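Local coordinates for inactive PncC family protein (Escherichia coli O157:H7, PDB 5KOL) that belongs to the CinA family but lacks nicotinamide-nucleotide (NMN) amidohydrolase activity, its own function remaining unknown, at residues Val110-Thr115 with Phe134-Lys139. Numbering follows the deposited sequence.
Sequences VSIAIT and FAWHIK
Ser111 pairs with His137 and Ala113 with Ala135 across two antiparallel strands. Both are hydrogen-bonded pairs. The shortest of the four bonds runs from Ala113 N to Ala135 O, 2.8 Å. The return bond, Ala135 N to Ala113 O, is 3.1 Å. Ser111 and His137 exchange the other two, Ser111 N to His137 O and His137 N to Ser111 O.

Between these pairs sits Trp136, opposite Ile112. Its CB lies 3.7 Å from Ser111 O. CG stands beside the backbone N (chi1 -54°), and the pyrrole side of the indole crosses Ile112 at a slant. CD1 touches Ile112 CG1 at 3.9 Å. NE1 passes 4.1 Å from Ile112 CG2 and gives its hydrogen bond to Ala164 O in helix 153-171. That bond satisfies a buried polar atom and probably helps fix the ring's rotation.

On the same side of the sheet as Trp136, Phe134 lies alongside Ile114. Its CD2 is 4.0 Å from Ile114 CG1.

On the other side of the sheet, Ala113 CB and Ala135 CB meet at 4.2 Å. Ser111 OG approaches His137 CB but bonds to Ala99 O in helix 92-106. His137 ND1 pairs with Asn142 OD1.

Helices thus pack on both faces of a mixed sheet, a three-layer alpha/beta/alpha sandwich. Strand 110-116 runs parallel to strand 36-40 on one side and antiparallel to strand 131-138 on the other, in a domain of the CinA family.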
loop_
_atom_site.group_PDB
_atom_site.type_symbol
_atom_site.label_atom_id
_atom_site.label_comp_id
_atom_site.label_asym_id
_atom_site.label_seq_id
_atom_site.Cartn_x
_atom_site.Cartn_y
_atom_site.Cartn_z
ATOM N N VAL A 110 10.603 5.997 -11.953
ATOM C CA VAL A 110 9.731 7.122 -11.636
ATOM C C VAL A 110 9.061 6.848 -10.295
ATOM O O VAL A 110 8.729 5.699 -9.986
ATOM C CB VAL A 110 8.669 7.328 -12.742
ATOM C CG1 VAL A 110 7.730 8.494 -12.403
ATOM C CG2 VAL A 110 9.345 7.530 -14.085
ATOM N N SER A 111 8.854 7.886 -9.492
ATOM C CA SER A 111 8.141 7.672 -8.239
ATOM C C SER A 111 7.246 8.855 -7.891
ATOM O O SER A 111 7.421 9.976 -8.386
ATOM C CB SER A 111 9.102 7.387 -7.064
ATOM O OG SER A 111 9.727 8.565 -6.593
ATOM N N ILE A 112 6.273 8.566 -7.025
ATOM C CA ILE A 112 5.324 9.535 -6.478
ATOM C C ILE A 112 5.337 9.394 -4.968
ATOM O O ILE A 112 5.229 8.274 -4.457
ATOM C CB ILE A 112 3.885 9.280 -6.972
ATOM C CG1 ILE A 112 3.798 9.237 -8.493
ATOM C CG2 ILE A 112 2.905 10.275 -6.307
ATOM C CD1 ILE A 112 2.497 8.566 -8.985
ATOM N N ALA A 113 5.405 10.513 -4.251
ATOM C CA ALA A 113 5.311 10.496 -2.794
ATOM C C ALA A 113 4.181 11.408 -2.312
ATOM O O ALA A 113 3.954 12.483 -2.876
ATOM C CB ALA A 113 6.655 10.903 -2.164
ATOM N N ILE A 114 3.448 10.968 -1.289
ATOM C CA ILE A 114 2.348 11.752 -0.713
ATOM C C ILE A 114 2.470 11.730 0.800
ATOM O O ILE A 114 2.493 10.654 1.409
ATOM C CB ILE A 114 0.952 11.232 -1.105
ATOM C CG1 ILE A 114 0.781 11.100 -2.612
ATOM C CG2 ILE A 114 -0.144 12.175 -0.542
ATOM C CD1 ILE A 114 -0.630 10.593 -3.033
ATOM N N THR A 115 2.512 12.908 1.416
ATOM C CA THR A 115 2.453 12.994 2.873
ATOM C C THR A 115 1.668 14.248 3.231
ATOM O O THR A 115 1.965 15.327 2.712
ATOM C CB THR A 115 3.863 13.018 3.505
ATOM O OG1 THR A 115 3.762 13.172 4.934
ATOM C CG2 THR A 115 4.749 14.135 2.902
ATOM N N PHE A 134 3.673 16.847 -1.890
ATOM C CA PHE A 134 3.863 15.818 -2.900
ATOM C C PHE A 134 5.286 15.882 -3.417
ATOM O O PHE A 134 5.885 16.954 -3.452
ATOM C CB PHE A 134 2.905 16.010 -4.079
ATOM C CG PHE A 134 1.443 15.989 -3.709
ATOM C CD1 PHE A 134 0.819 17.127 -3.230
ATOM C CD2 PHE A 134 0.689 14.848 -3.909
ATOM C CE1 PHE A 134 -0.542 17.117 -2.903
ATOM C CE2 PHE A 134 -0.677 14.819 -3.597
ATOM C CZ PHE A 134 -1.290 15.957 -3.094
ATOM N N ALA A 135 5.817 14.746 -3.865
ATOM C CA ALA A 135 7.093 14.760 -4.573
ATOM C C ALA A 135 7.064 13.737 -5.700
ATOM O O ALA A 135 6.401 12.694 -5.598
ATOM C CB ALA A 135 8.287 14.487 -3.616
ATOM N N TRP A 136 7.778 14.050 -6.788
ATOM C CA TRP A 136 7.934 13.147 -7.923
ATOM C C TRP A 136 9.396 13.082 -8.341
ATOM O O TRP A 136 10.059 14.115 -8.440
ATOM C CB TRP A 136 7.115 13.601 -9.140
ATOM C CG TRP A 136 5.648 13.830 -8.844
ATOM C CD1 TRP A 136 4.624 12.967 -9.070
ATOM C CD2 TRP A 136 5.066 15.009 -8.268
ATOM N NE1 TRP A 136 3.425 13.529 -8.665
ATOM C CE2 TRP A 136 3.674 14.787 -8.175
ATOM C CE3 TRP A 136 5.585 16.244 -7.850
ATOM C CZ2 TRP A 136 2.802 15.738 -7.659
ATOM C CZ3 TRP A 136 4.718 17.189 -7.333
ATOM C CH2 TRP A 136 3.342 16.932 -7.241
ATOM N N HIS A 137 9.875 11.873 -8.627
ATOM C CA HIS A 137 11.202 11.648 -9.183
ATOM C C HIS A 137 11.031 11.228 -10.636
ATOM O O HIS A 137 10.339 10.246 -10.922
ATOM C CB HIS A 137 11.958 10.569 -8.409
ATOM C CG HIS A 137 13.320 10.268 -8.962
ATOM N ND1 HIS A 137 14.479 10.752 -8.392
ATOM C CD2 HIS A 137 13.709 9.526 -10.028
ATOM C CE1 HIS A 137 15.521 10.327 -9.085
ATOM N NE2 HIS A 137 15.083 9.579 -10.082
ATOM N N ILE A 138 11.637 11.980 -11.547
ATOM C CA ILE A 138 11.595 11.669 -12.972
ATOM C C ILE A 138 12.965 11.934 -13.562
ATOM O O ILE A 138 13.527 13.016 -13.361
ATOM C CB ILE A 138 10.555 12.505 -13.734
ATOM C CG1 ILE A 138 9.269 12.638 -12.933
ATOM C CG2 ILE A 138 10.323 11.901 -15.113
ATOM C CD1 ILE A 138 8.365 13.713 -13.424
ATOM N N LYS A 139 13.485 10.961 -14.309
ATOM C CA LYS A 139 14.741 11.100 -15.045
ATOM C C LYS A 139 15.847 11.688 -14.165
ATOM O O LYS A 139 16.473 12.693 -14.500
ATOM C CB LYS A 139 14.533 11.944 -16.306
ATOM C CG LYS A 139 13.615 11.289 -17.345
ATOM C CD LYS A 139 13.227 12.262 -18.460
ATOM C CE LYS A 139 12.307 11.610 -19.495
ATOM N NZ LYS A 139 10.858 11.892 -19.242
#